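Local coordinates for carbohydrate-binding protein (Flavonifractor plautii, PDB 6N1B) that probably removes the acetyl group from N-acetylgalactosamine, as on the A blood-group antigen, and binds the related blood group B trisaccharide, at residues 120-124 and 205-209; 221-225 and 270-275; 46-52 and 382-388; 329-335 and 356-361. One frame throughout, in Å; residues are numbered along the deposited sequence. Where two conformers were deposited one is given.

Contact 1 of 4, residues 120-124 and 205-209; sequences DADMV and LSPTI. With CA (calcium ion), chain C; CA (calcium ion), chain D.
Asp-120 and Asp-122 each share one carboxylate between a calcium ion and a backbone N-H of residues 205-209. OD1 of Asp-120 binds the first calcium at 2.0 Å; His-272 and four waters are its other ligands. OD2 of Asp-120 accepts the N-H of Ser-206 at 2.8 Å, a fairly straight bond (156° at the hydrogen) that comes down from above the carboxylate plane. Two residues on, the pattern is repeated. Asp-122 holds CG opposite its own backbone N (chi1 -176°), which carries the carboxylate across to residues 208 and 209. Asp-122 OD1 is 2.4 Å from the second calcium, and Asp-122 OD2 takes the N-H of Ile-209 at 3.0 Å, again well above the plane. Strands 116-126 and 207-212 are the innermost strands of successive blades of a five-bladed beta-propeller, and their short segments run nearly parallel (6°) around the central axis. Each strand pairs its main chain within its own blade, with Tyr-135 and Met-133 on one side and Trp-221 on the other; the hydrogen bonds between residues 120-124 and 205-209 come from the two aspartates. Asp-56, Asp-274 and water 5 are among the further ligands of the second calcium, and Arg-336 donates to Asp-122 OD1. Thr-208 OG1 lies 3.2 Å from Asp-122 OD1 and is also engaged by Val-275 N and Asp-274 OD1. The carbonyl of Ser-206 is taken by Gln-273 NE2. The Pro-207 ring packs on Asp-120, its CD 3.8 Å from Asp-120 O, while Pro-207 O lies 3.1 Å from Asp-122 CB.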
# COMPACT_ATOMS: atom_id res chain seq x y z
N ASP A 120 5.13 4.90 -0.11
CA ASP A 120 4.44 3.98 0.81
C ASP A 120 3.13 4.52 1.34
O ASP A 120 2.91 4.55 2.62
CB ASP A 120 5.35 3.58 1.99
CG ASP A 120 6.57 2.76 1.59
OD1 ASP A 120 6.76 2.54 0.39
OD2 ASP A 120 7.40 2.53 2.49
N ALA A 121 2.19 4.90 0.51
CA ALA A 121 0.91 5.39 0.98
C ALA A 121 -0.01 4.25 1.41
O ALA A 121 -0.09 3.19 0.83
CB ALA A 121 0.25 6.24 -0.04
N ASP A 122 -0.87 4.56 2.40
CA ASP A 122 -1.95 3.66 2.89
C ASP A 122 -3.07 4.50 3.44
O ASP A 122 -2.77 5.51 4.11
CB ASP A 122 -1.36 2.72 3.97
CG ASP A 122 -2.33 1.67 4.51
OD1 ASP A 122 -2.48 0.49 3.94
OD2 ASP A 122 -3.02 2.03 5.52
N MET A 123 -4.32 4.17 3.10
CA MET A 123 -5.47 5.03 3.42
C MET A 123 -6.55 4.20 4.09
O MET A 123 -6.85 3.06 3.71
CB MET A 123 -5.95 5.65 2.12
CG MET A 123 -7.15 6.60 2.22
SD MET A 123 -7.39 7.60 0.77
CE MET A 123 -7.91 6.37 -0.39
N VAL A 124 -7.16 4.86 5.08
CA VAL A 124 -8.27 4.31 5.87
C VAL A 124 -9.51 5.19 5.79
O VAL A 124 -9.37 6.40 5.86
CB VAL A 124 -7.81 4.20 7.33
CG1 VAL A 124 -8.82 3.45 8.22
CG2 VAL A 124 -6.56 3.47 7.42
N LEU A 205 8.84 1.40 7.23
CA LEU A 205 8.43 1.24 5.86
C LEU A 205 7.05 0.64 5.72
O LEU A 205 6.60 -0.21 6.49
CB LEU A 205 9.41 0.43 5.04
CG LEU A 205 10.89 0.90 5.02
CD1 LEU A 205 11.67 0.16 4.04
CD2 LEU A 205 10.96 2.42 4.73
N SER A 206 6.38 1.07 4.64
CA SER A 206 5.08 0.51 4.29
C SER A 206 4.05 0.47 5.48
O SER A 206 3.48 -0.59 5.75
CB SER A 206 5.23 -0.90 3.67
OG SER A 206 4.01 -1.44 3.20
N PRO A 207 3.87 1.64 6.09
CA PRO A 207 2.82 1.65 7.16
C PRO A 207 1.47 1.20 6.68
O PRO A 207 1.06 1.61 5.56
CB PRO A 207 2.82 3.15 7.57
CG PRO A 207 3.25 3.89 6.38
CD PRO A 207 4.33 3.00 5.79
N THR A 208 0.77 0.39 7.41
CA THR A 208 -0.55 -0.07 7.01
C THR A 208 -1.41 0.01 8.23
O THR A 208 -1.03 -0.50 9.32
CB THR A 208 -0.49 -1.44 6.30
OG1 THR A 208 -1.79 -1.90 5.99
CG2 THR A 208 0.18 -2.52 7.09
N ILE A 209 -2.59 0.63 8.11
CA ILE A 209 -3.47 0.95 9.24
C ILE A 209 -4.80 0.24 9.15
O ILE A 209 -5.38 0.14 8.06
CB ILE A 209 -3.64 2.49 9.29
CG1 ILE A 209 -2.36 3.24 9.51
CG2 ILE A 209 -4.65 2.85 10.41
CD1 ILE A 209 -1.41 3.44 8.30
CA CA C . 8.20 1.65 -0.61
CA CA D . -4.61 -0.56 3.39
O HOH W 1 9.66 1.15 -1.88
O HOH W 2 6.66 1.43 -2.09
O HOH W 3 8.94 3.34 -1.69
O HOH W 4 9.60 2.01 0.98
O HOH W 5 -5.96 -2.23 2.46

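Contact 2 of 4, residues 221-225 and 270-275; sequences WANNT and PWHQDV. With CA (calcium ion), chain C; CA (calcium ion), chain D; GLA (alpha-D-galactopyranose), chain B.
Asn-223 reaches the bend at Trp-271 with its amide nitrogen. Asn-223 ND2 donates to Trp-271 O at 2.9 Å (145° at the hydrogen) and makes a weak bond to Pro-270 O at 3.0 Å; OD1 of the same amide rests 3.5 Å from Pro-270 CG. The other face of the Trp-271 carbonyl plane is met by His-272 ND1, 2.7 Å from the oxygen and in the plane of its own ring. This second bond fixes the rotation of the imidazole, whose NE2 binds a calcium at 2.1 Å, which makes Asn-223 a second-shell partner that probably steadies this carbonyl. The Trp-271 indole presents its edge to the bound galactose, CH2 lying 3.6 Å from O5; Tyr-335 OH takes its NE1, and Thr-225 CG2 comes obliquely to CZ3. Further along, Val-275 lays CG1 over the six-membered ring of Trp-221, 3.9 Å from the centroid and 21° off the normal, a CH-pi contact. Between these two ends Gln-273 turns its NE2 to Ser-206 O, while Asp-274 OD1 binds the second calcium. Trp-271 and His-272 form a classic beta bulge opposite Gln-289. The contact thus joins strand 217-224, second in its blade beside 207-212, to strand 269-278, innermost in the next blade beside 283-291; residues 221-224 and 272-275 run nearly antiparallel (166°).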
# COMPACT_ATOMS: atom_id res chain seq x y z
N TRP A 221 1.00 -1.21 11.30
CA TRP A 221 2.13 -2.09 11.14
C TRP A 221 3.11 -1.51 10.13
O TRP A 221 2.70 -0.89 9.14
CB TRP A 221 1.71 -3.46 10.61
CG TRP A 221 0.79 -4.24 11.52
CD1 TRP A 221 1.12 -5.24 12.40
CD2 TRP A 221 -0.68 -4.16 11.58
NE1 TRP A 221 0.01 -5.74 13.00
CE2 TRP A 221 -1.12 -5.11 12.52
CE3 TRP A 221 -1.61 -3.35 11.00
CZ2 TRP A 221 -2.45 -5.29 12.83
CZ3 TRP A 221 -2.94 -3.52 11.32
CH2 TRP A 221 -3.36 -4.46 12.21
N ALA A 222 4.39 -1.63 10.41
CA ALA A 222 5.41 -1.11 9.53
C ALA A 222 6.63 -2.03 9.57
O ALA A 222 6.81 -2.78 10.54
CB ALA A 222 5.80 0.34 9.89
N ASN A 223 7.47 -1.97 8.52
CA ASN A 223 8.68 -2.81 8.46
C ASN A 223 9.89 -2.00 8.89
O ASN A 223 10.19 -0.92 8.36
CB ASN A 223 8.85 -3.37 7.06
CG ASN A 223 10.00 -4.27 6.91
OD1 ASN A 223 10.41 -4.92 7.91
ND2 ASN A 223 10.52 -4.40 5.71
N ASN A 224 10.59 -2.54 9.91
CA ASN A 224 11.81 -1.90 10.47
C ASN A 224 13.05 -2.43 9.74
O ASN A 224 13.39 -3.64 9.94
CB ASN A 224 11.87 -2.18 11.93
CG ASN A 224 12.94 -1.39 12.63
OD1 ASN A 224 14.05 -1.22 12.02
ND2 ASN A 224 12.70 -0.92 13.83
N THR A 225 13.60 -1.60 8.86
CA THR A 225 14.86 -1.94 8.15
C THR A 225 15.96 -1.04 8.68
O THR A 225 17.01 -0.85 8.03
CB THR A 225 14.64 -1.90 6.65
OG1 THR A 225 14.75 -0.58 6.09
CG2 THR A 225 13.37 -2.52 6.23
N PRO A 270 10.19 -9.73 5.66
CA PRO A 270 9.27 -8.75 5.14
C PRO A 270 10.00 -7.66 4.36
O PRO A 270 11.07 -7.20 4.71
CB PRO A 270 8.61 -8.14 6.38
CG PRO A 270 9.71 -8.30 7.46
CD PRO A 270 10.36 -9.62 7.09
N TRP A 271 9.28 -7.12 3.34
CA TRP A 271 9.62 -5.83 2.74
C TRP A 271 8.53 -4.81 2.91
O TRP A 271 8.70 -3.75 3.55
CB TRP A 271 10.04 -5.91 1.22
CG TRP A 271 10.39 -4.56 0.64
CD1 TRP A 271 9.72 -3.92 -0.40
CD2 TRP A 271 11.38 -3.63 1.13
NE1 TRP A 271 10.29 -2.72 -0.62
CE2 TRP A 271 11.32 -2.50 0.27
CE3 TRP A 271 12.40 -3.70 2.10
CZ2 TRP A 271 12.12 -1.42 0.41
CZ3 TRP A 271 13.22 -2.59 2.22
CH2 TRP A 271 13.11 -1.45 1.41
N HIS A 272 7.33 -5.07 2.36
CA HIS A 272 6.21 -4.15 2.36
C HIS A 272 4.95 -4.99 2.63
O HIS A 272 4.94 -6.21 2.39
CB HIS A 272 6.09 -3.35 1.06
CG HIS A 272 6.93 -2.17 0.89
ND1 HIS A 272 8.05 -1.89 1.64
CD2 HIS A 272 6.80 -1.14 0.01
CE1 HIS A 272 8.55 -0.71 1.25
NE2 HIS A 272 7.82 -0.21 0.27
N GLN A 273 3.87 -4.36 3.10
CA GLN A 273 2.68 -5.14 3.51
C GLN A 273 1.42 -4.27 3.57
O GLN A 273 1.52 -3.06 3.72
CB GLN A 273 2.89 -5.80 4.87
CG GLN A 273 3.24 -4.82 6.01
CD GLN A 273 4.69 -4.35 6.05
OE1 GLN A 273 5.63 -5.17 5.83
NE2 GLN A 273 4.90 -3.04 6.37
N ASP A 274 0.28 -4.98 3.47
CA ASP A 274 -1.06 -4.38 3.67
C ASP A 274 -1.79 -5.37 4.58
O ASP A 274 -1.77 -6.57 4.38
CB ASP A 274 -1.80 -4.24 2.33
CG ASP A 274 -3.13 -3.52 2.46
OD1 ASP A 274 -3.19 -2.52 3.24
OD2 ASP A 274 -4.09 -3.88 1.74
N VAL A 275 -2.50 -4.78 5.52
CA VAL A 275 -3.33 -5.59 6.50
C VAL A 275 -4.79 -5.18 6.41
O VAL A 275 -5.11 -4.01 6.24
CB VAL A 275 -2.81 -5.42 7.94
CG1 VAL A 275 -3.64 -6.23 8.95
CG2 VAL A 275 -1.34 -5.81 8.03
CA CA C . 8.20 1.65 -0.61
CA CA D . -4.61 -0.56 3.39
C1 GLA B . 13.53 1.60 -1.81
C2 GLA B . 12.14 2.22 -1.43
C3 GLA B . 12.37 3.58 -0.75
C4 GLA B . 13.35 3.47 0.48
C5 GLA B . 14.63 2.68 0.07
C6 GLA B . 15.42 2.24 1.24
O2 GLA B . 11.42 2.41 -2.70
O3 GLA B . 10.95 4.29 -0.37
O4 GLA B . 12.63 2.81 1.46
O5 GLA B . 14.29 1.37 -0.57
O6 GLA B . 16.70 1.57 0.86
O HOH W 5 -5.96 -2.23 2.46
O HOH W 1 9.66 1.15 -1.88
O HOH W 2 6.66 1.43 -2.09
O HOH W 3 8.94 3.34 -1.69
O HOH W 4 9.60 2.01 0.98

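Contact 3 of 4, residues 46-52 and 382-388; sequences AHADDQV and EDDRIWR
His-47, Ala-48 and Gln-51 converge on the carboxylate of Asp-383. His-47 ND1 donates to Asp-383 OD1 at 2.7 Å in the plane of its own ring, and Gln-51 NE2 meets the same oxygen at 2.9 Å from the opposite face of the carboxylate. Asp-383 OD2 takes the N-H of Ala-48 on its syn lone pair at 2.8 Å, and a further N-H from Lys-380. Asp-383 is the centre of an inverse gamma turn. The Gln-51 amide is gripped at both ends: NE2 also donates to Ala-48 O, and Gln-51 OE1 accepts Trp-387 N at 3.1 Å, so its rotation is set. The side chain runs straight out beyond CG (chi2 -178°) to get there. Strand 385-395 belongs to the last blade of the propeller, which the N-terminal strand 30-31 completes on its outer edge, a closure of the velcro kind; residues 46-52 lead from there into strand 52-60 of the first blade. Main-chain bonds tie the ends of the contact, Glu-382 N to Ala-46 O and Val-52 N to Trp-387 O at 3.0 Å. Arg-388 bends at chi2 (-63°) and brings NH1 to two loop carbonyls, Asp-49 O at 3.1 Å and, weakly, Asp-50 O. Both carbonyls lie at the guanidinium edge, and Gln-51 CG covers one face. Two waters bridge the segments: water 7 joins Arg-388 NH2 to Asp-49 O, and water 6 links His-47 NE2 with Glu-382 OE1.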
# COMPACT_ATOMS: atom_id res chain seq x y z
N ALA A 46 13.13 11.14 -20.08
CA ALA A 46 13.91 9.90 -19.94
C ALA A 46 13.14 8.70 -19.36
O ALA A 46 13.70 7.59 -19.15
CB ALA A 46 15.15 10.11 -19.11
N HIS A 47 11.81 8.91 -19.15
CA HIS A 47 10.94 7.88 -18.56
C HIS A 47 9.58 7.83 -19.15
O HIS A 47 8.97 8.88 -19.43
CB HIS A 47 10.78 8.11 -17.03
CG HIS A 47 12.06 8.02 -16.28
ND1 HIS A 47 12.63 6.80 -16.04
CD2 HIS A 47 12.86 8.95 -15.73
CE1 HIS A 47 13.79 7.01 -15.36
NE2 HIS A 47 13.95 8.31 -15.17
N ALA A 48 9.11 6.61 -19.39
CA ALA A 48 7.71 6.47 -19.87
C ALA A 48 6.73 7.00 -18.83
O ALA A 48 6.99 6.95 -17.58
CB ALA A 48 7.40 5.01 -20.12
N ASP A 49 5.65 7.57 -19.28
CA ASP A 49 4.62 8.17 -18.46
C ASP A 49 3.91 7.11 -17.60
O ASP A 49 3.82 5.97 -17.93
CB ASP A 49 3.58 8.83 -19.39
CG ASP A 49 4.02 10.14 -20.02
OD1 ASP A 49 5.02 10.75 -19.62
OD2 ASP A 49 3.31 10.55 -20.95
N ASP A 50 3.22 7.63 -16.55
CA ASP A 50 2.21 6.88 -15.86
C ASP A 50 2.72 5.59 -15.16
O ASP A 50 1.98 4.64 -14.95
CB ASP A 50 0.97 6.61 -16.67
CG ASP A 50 0.30 7.87 -17.15
OD1 ASP A 50 0.34 8.87 -16.45
OD2 ASP A 50 -0.16 7.91 -18.31
N GLN A 51 4.02 5.62 -14.79
CA GLN A 51 4.57 4.56 -13.96
C GLN A 51 4.18 4.81 -12.47
O GLN A 51 4.33 5.94 -12.00
CB GLN A 51 6.08 4.43 -14.14
CG GLN A 51 6.50 4.08 -15.57
CD GLN A 51 7.97 3.93 -15.67
OE1 GLN A 51 8.51 3.02 -15.00
NE2 GLN A 51 8.65 4.79 -16.42
N VAL A 52 3.76 3.71 -11.83
CA VAL A 52 3.09 3.83 -10.56
C VAL A 52 3.36 2.55 -9.75
O VAL A 52 3.62 1.47 -10.30
CB VAL A 52 1.57 4.03 -10.69
CG1 VAL A 52 1.22 5.43 -11.23
CG2 VAL A 52 0.93 2.96 -11.58
N GLU A 382 16.18 5.78 -19.53
CA GLU A 382 16.51 5.58 -18.15
C GLU A 382 15.47 4.70 -17.49
O GLU A 382 15.57 4.55 -16.25
CB GLU A 382 16.78 6.91 -17.43
CG GLU A 382 17.93 7.63 -18.07
CD GLU A 382 18.35 8.91 -17.37
OE1 GLU A 382 18.06 9.09 -16.18
OE2 GLU A 382 19.18 9.59 -18.02
N ASP A 383 14.58 4.06 -18.25
CA ASP A 383 13.68 3.06 -17.68
C ASP A 383 14.41 1.73 -17.56
O ASP A 383 14.22 0.84 -18.39
CB ASP A 383 12.45 2.97 -18.54
CG ASP A 383 11.47 4.10 -18.40
OD1 ASP A 383 11.45 4.76 -17.32
OD2 ASP A 383 10.83 4.42 -19.46
N ASP A 384 15.23 1.58 -16.54
CA ASP A 384 15.89 0.34 -16.30
C ASP A 384 14.92 -0.82 -16.05
O ASP A 384 15.13 -2.01 -16.36
CB ASP A 384 16.90 0.40 -15.14
CG ASP A 384 17.88 1.51 -15.27
OD1 ASP A 384 18.52 1.66 -16.32
OD2 ASP A 384 17.95 2.36 -14.40
N ARG A 385 13.77 -0.42 -15.42
CA ARG A 385 12.61 -1.26 -15.18
C ARG A 385 11.38 -0.32 -15.37
O ARG A 385 11.57 0.88 -15.50
CB ARG A 385 12.67 -1.75 -13.67
CG ARG A 385 13.91 -2.54 -13.35
CD ARG A 385 13.92 -3.06 -11.93
NE ARG A 385 15.15 -3.82 -11.73
CZ ARG A 385 15.86 -3.85 -10.63
NH1 ARG A 385 15.54 -3.19 -9.54
NH2 ARG A 385 17.02 -4.51 -10.72
N ILE A 386 10.22 -0.94 -15.42
CA ILE A 386 8.97 -0.20 -15.54
C ILE A 386 8.07 -0.63 -14.38
O ILE A 386 7.93 -1.78 -14.05
CB ILE A 386 8.26 -0.46 -16.88
CG1 ILE A 386 9.03 0.08 -18.06
CG2 ILE A 386 6.84 0.11 -16.91
CD1 ILE A 386 9.00 1.60 -18.23
N TRP A 387 7.45 0.38 -13.76
CA TRP A 387 6.57 0.21 -12.59
C TRP A 387 5.10 0.34 -12.99
O TRP A 387 4.72 1.43 -13.52
CB TRP A 387 6.85 1.28 -11.51
CG TRP A 387 8.27 1.45 -11.05
CD1 TRP A 387 9.29 1.96 -11.73
CD2 TRP A 387 8.79 1.11 -9.72
NE1 TRP A 387 10.46 2.06 -10.93
CE2 TRP A 387 10.15 1.50 -9.70
CE3 TRP A 387 8.22 0.57 -8.60
CZ2 TRP A 387 10.95 1.38 -8.58
CZ3 TRP A 387 9.03 0.37 -7.46
CH2 TRP A 387 10.37 0.79 -7.48
N ARG A 388 4.27 -0.65 -12.68
CA ARG A 388 2.83 -0.53 -12.92
C ARG A 388 2.03 -1.19 -11.78
O ARG A 388 2.56 -1.94 -10.94
CB ARG A 388 2.42 -1.30 -14.23
CG ARG A 388 3.06 -0.89 -15.53
CD ARG A 388 2.73 0.54 -15.95
NE ARG A 388 3.35 0.76 -17.25
CZ ARG A 388 3.52 1.93 -17.82
NH1 ARG A 388 3.11 3.06 -17.22
NH2 ARG A 388 4.13 1.99 -19.02
O HOH W 6 16.24 9.40 -14.34
O HOH W 7 3.79 4.63 -20.34
O HOH W 8 11.45 3.49 -14.55

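Contact 4 of 4, residues 329-335 and 356-361; sequences WDDFQIY and YSALQK
Trp-329 and Tyr-356 form the apolar centre, their rings nearly parallel (28°) but slid so far that they barely overlap, with CH2 of the indole 3.5 Å from CE2 of the tyrosine. Ala-358 CB closes on the indole at CZ3, and Asp-330 CB sits over the centre of that ring system. Ile-334 adds CD1 against Tyr-356 CE2 at 3.9 Å. Leu-359 points to the other face of the sheet, where its CD1 touches CD1 of Tyr-335, a residue of the glycan pocket, at 3.7 Å. Strands 333-342 and 351-361 make an antiparallel hairpin: Ile-334 and Ala-358 are a non-hydrogen-bonded pair, while Gln-333 and Leu-359 are a hydrogen-bonded one in which Leu-359 N gives to Gln-333 O. Tyr-335 N to Ser-357 O, 2.7 Å long, follows along the strand, and Phe-332 N, just before it, also donates to Leu-359 O. At the polar edge Tyr-356 OH donates to Asp-330 OD2 at 2.7 Å, and Lys-31 forms a salt bridge with the same oxygen. Asp-331 grips the open end of the hairpin, away from its turn, twice. Asp-331 OD1 receives Lys-361 N at 2.8 Å on the syn lone pair, and Asp-331 OD2 meets Lys-361 NZ at 3.0 Å from well above the carboxylate plane (70°). The lysine is turned at its end (chi4 62°) to come back over Asp-331, and Asp-326 is its second acid partner. Water 9 links Asp-331 OD2, Gln-360 NE2 and Lys-361 O. With a lysine beside each of them, Asp-330 and Asp-331 would be expected to stay ionised.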
# COMPACT_ATOMS: atom_id res chain seq x y z
N TRP A 329 4.91 -7.68 -17.93
CA TRP A 329 5.04 -6.40 -17.20
C TRP A 329 5.37 -6.63 -15.71
O TRP A 329 5.84 -5.69 -15.05
CB TRP A 329 3.76 -5.56 -17.34
CG TRP A 329 2.56 -6.09 -16.65
CD1 TRP A 329 1.58 -6.97 -17.14
CD2 TRP A 329 2.17 -5.83 -15.28
NE1 TRP A 329 0.61 -7.22 -16.21
CE2 TRP A 329 0.98 -6.57 -15.06
CE3 TRP A 329 2.66 -5.02 -14.25
CZ2 TRP A 329 0.31 -6.54 -13.85
CZ3 TRP A 329 2.00 -4.96 -13.07
CH2 TRP A 329 0.84 -5.72 -12.86
N ASP A 330 5.13 -7.85 -15.20
CA ASP A 330 5.37 -8.19 -13.79
C ASP A 330 6.50 -9.22 -13.68
O ASP A 330 6.47 -9.98 -12.70
CB ASP A 330 4.09 -8.59 -13.12
CG ASP A 330 3.44 -9.81 -13.69
OD1 ASP A 330 3.94 -10.40 -14.71
OD2 ASP A 330 2.47 -10.34 -13.10
N ASP A 331 7.48 -9.25 -14.59
CA ASP A 331 8.48 -10.32 -14.59
C ASP A 331 9.67 -10.12 -13.66
O ASP A 331 10.44 -11.10 -13.53
CB ASP A 331 8.98 -10.61 -16.00
CG ASP A 331 9.89 -9.52 -16.51
OD1 ASP A 331 10.06 -8.43 -15.97
OD2 ASP A 331 10.50 -9.85 -17.67
N PHE A 332 9.83 -8.96 -13.02
CA PHE A 332 10.96 -8.75 -12.09
C PHE A 332 10.64 -9.14 -10.68
O PHE A 332 11.39 -9.87 -10.00
CB PHE A 332 11.55 -7.38 -12.18
CG PHE A 332 12.75 -7.16 -11.25
CD1 PHE A 332 13.91 -7.86 -11.43
CD2 PHE A 332 12.64 -6.33 -10.17
CE1 PHE A 332 14.95 -7.75 -10.54
CE2 PHE A 332 13.72 -6.24 -9.26
CZ PHE A 332 14.86 -6.90 -9.49
N GLN A 333 9.58 -8.54 -10.15
CA GLN A 333 9.17 -8.78 -8.76
C GLN A 333 7.71 -8.40 -8.62
O GLN A 333 7.27 -7.49 -9.37
CB GLN A 333 10.04 -8.02 -7.78
CG GLN A 333 9.74 -6.57 -7.62
CD GLN A 333 10.83 -5.78 -6.95
OE1 GLN A 333 11.30 -6.21 -5.75
NE2 GLN A 333 11.25 -4.73 -7.49
N ILE A 334 7.03 -9.02 -7.63
CA ILE A 334 5.79 -8.47 -7.19
C ILE A 334 6.06 -7.48 -6.09
O ILE A 334 6.86 -7.78 -5.16
CB ILE A 334 4.78 -9.53 -6.76
CG1 ILE A 334 4.61 -10.63 -7.81
CG2 ILE A 334 3.50 -8.92 -6.38
CD1 ILE A 334 4.15 -10.15 -9.13
N TYR A 335 5.49 -6.30 -6.21
CA TYR A 335 5.71 -5.21 -5.26
C TYR A 335 4.47 -5.06 -4.34
O TYR A 335 3.60 -5.90 -4.34
CB TYR A 335 6.10 -3.89 -6.02
CG TYR A 335 7.12 -3.05 -5.29
CD1 TYR A 335 8.48 -3.50 -5.36
CD2 TYR A 335 6.87 -1.93 -4.55
CE1 TYR A 335 9.47 -2.80 -4.65
CE2 TYR A 335 7.81 -1.24 -3.83
CZ TYR A 335 9.16 -1.72 -3.90
OH TYR A 335 10.14 -1.06 -3.13
N TYR A 356 -2.26 -5.32 -7.25
CA TYR A 356 -0.86 -5.59 -7.06
C TYR A 356 0.01 -4.70 -7.86
O TYR A 356 -0.26 -4.48 -9.05
CB TYR A 356 -0.50 -7.07 -7.27
CG TYR A 356 -0.39 -7.60 -8.70
CD1 TYR A 356 -1.52 -8.07 -9.37
CD2 TYR A 356 0.79 -7.73 -9.28
CE1 TYR A 356 -1.42 -8.66 -10.65
CE2 TYR A 356 0.93 -8.34 -10.51
CZ TYR A 356 -0.12 -8.83 -11.20
OH TYR A 356 -0.03 -9.45 -12.40
N SER A 357 1.06 -4.15 -7.28
CA SER A 357 2.07 -3.49 -8.08
C SER A 357 3.19 -4.43 -8.43
O SER A 357 3.37 -5.48 -7.74
CB SER A 357 2.51 -2.18 -7.45
OG SER A 357 3.25 -2.35 -6.23
N ALA A 358 3.90 -4.13 -9.51
CA ALA A 358 4.99 -5.00 -9.96
C ALA A 358 5.90 -4.18 -10.86
O ALA A 358 5.64 -3.04 -11.20
CB ALA A 358 4.46 -6.24 -10.64
N LEU A 359 7.02 -4.83 -11.21
CA LEU A 359 8.03 -4.22 -12.11
C LEU A 359 8.42 -5.24 -13.18
O LEU A 359 8.46 -6.42 -12.91
CB LEU A 359 9.30 -3.82 -11.33
CG LEU A 359 9.19 -2.66 -10.37
CD1 LEU A 359 8.53 -3.01 -9.05
CD2 LEU A 359 10.53 -2.08 -10.13
N GLN A 360 8.76 -4.65 -14.36
CA GLN A 360 9.34 -5.38 -15.46
C GLN A 360 10.78 -5.08 -15.51
O GLN A 360 11.23 -3.92 -15.40
CB GLN A 360 8.65 -5.01 -16.78
CG GLN A 360 9.17 -5.84 -17.94
CD GLN A 360 8.46 -5.65 -19.27
OE1 GLN A 360 7.42 -4.98 -19.35
NE2 GLN A 360 9.09 -6.22 -20.32
N LYS A 361 11.62 -6.13 -15.70
CA LYS A 361 13.09 -5.98 -15.81
C LYS A 361 13.57 -5.63 -17.23
O LYS A 361 12.95 -5.93 -18.21
CB LYS A 361 13.83 -7.20 -15.31
CG LYS A 361 13.42 -8.48 -16.03
CD LYS A 361 14.21 -9.68 -15.47
CE LYS A 361 13.40 -10.90 -15.70
NZ LYS A 361 13.15 -11.16 -17.08
O HOH W 9 11.39 -7.96 -19.34

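Contacts 1 and 2 lie nearer the centre of the chain and contacts 3 and 4 farther out, though most touching residues of all four are buried. Contacts 1 and 2 share both calcium ions, and their strands 207-212 and 217-224 are neighbours in one blade; there the carboxylates and His-272 serve metals. Contact 4, a hairpin within the last blade, combines ring and aliphatic packing with a salt bridge. Contact 3 meets it in the same sheet, where strand 385-395 pairs with 351-361, but trades ring packing for a dense set of polar side-chain bonds to a loop. Contacts 2 and 4 meet at the sugar pocket. Along the chain, contact 3 encloses the other three.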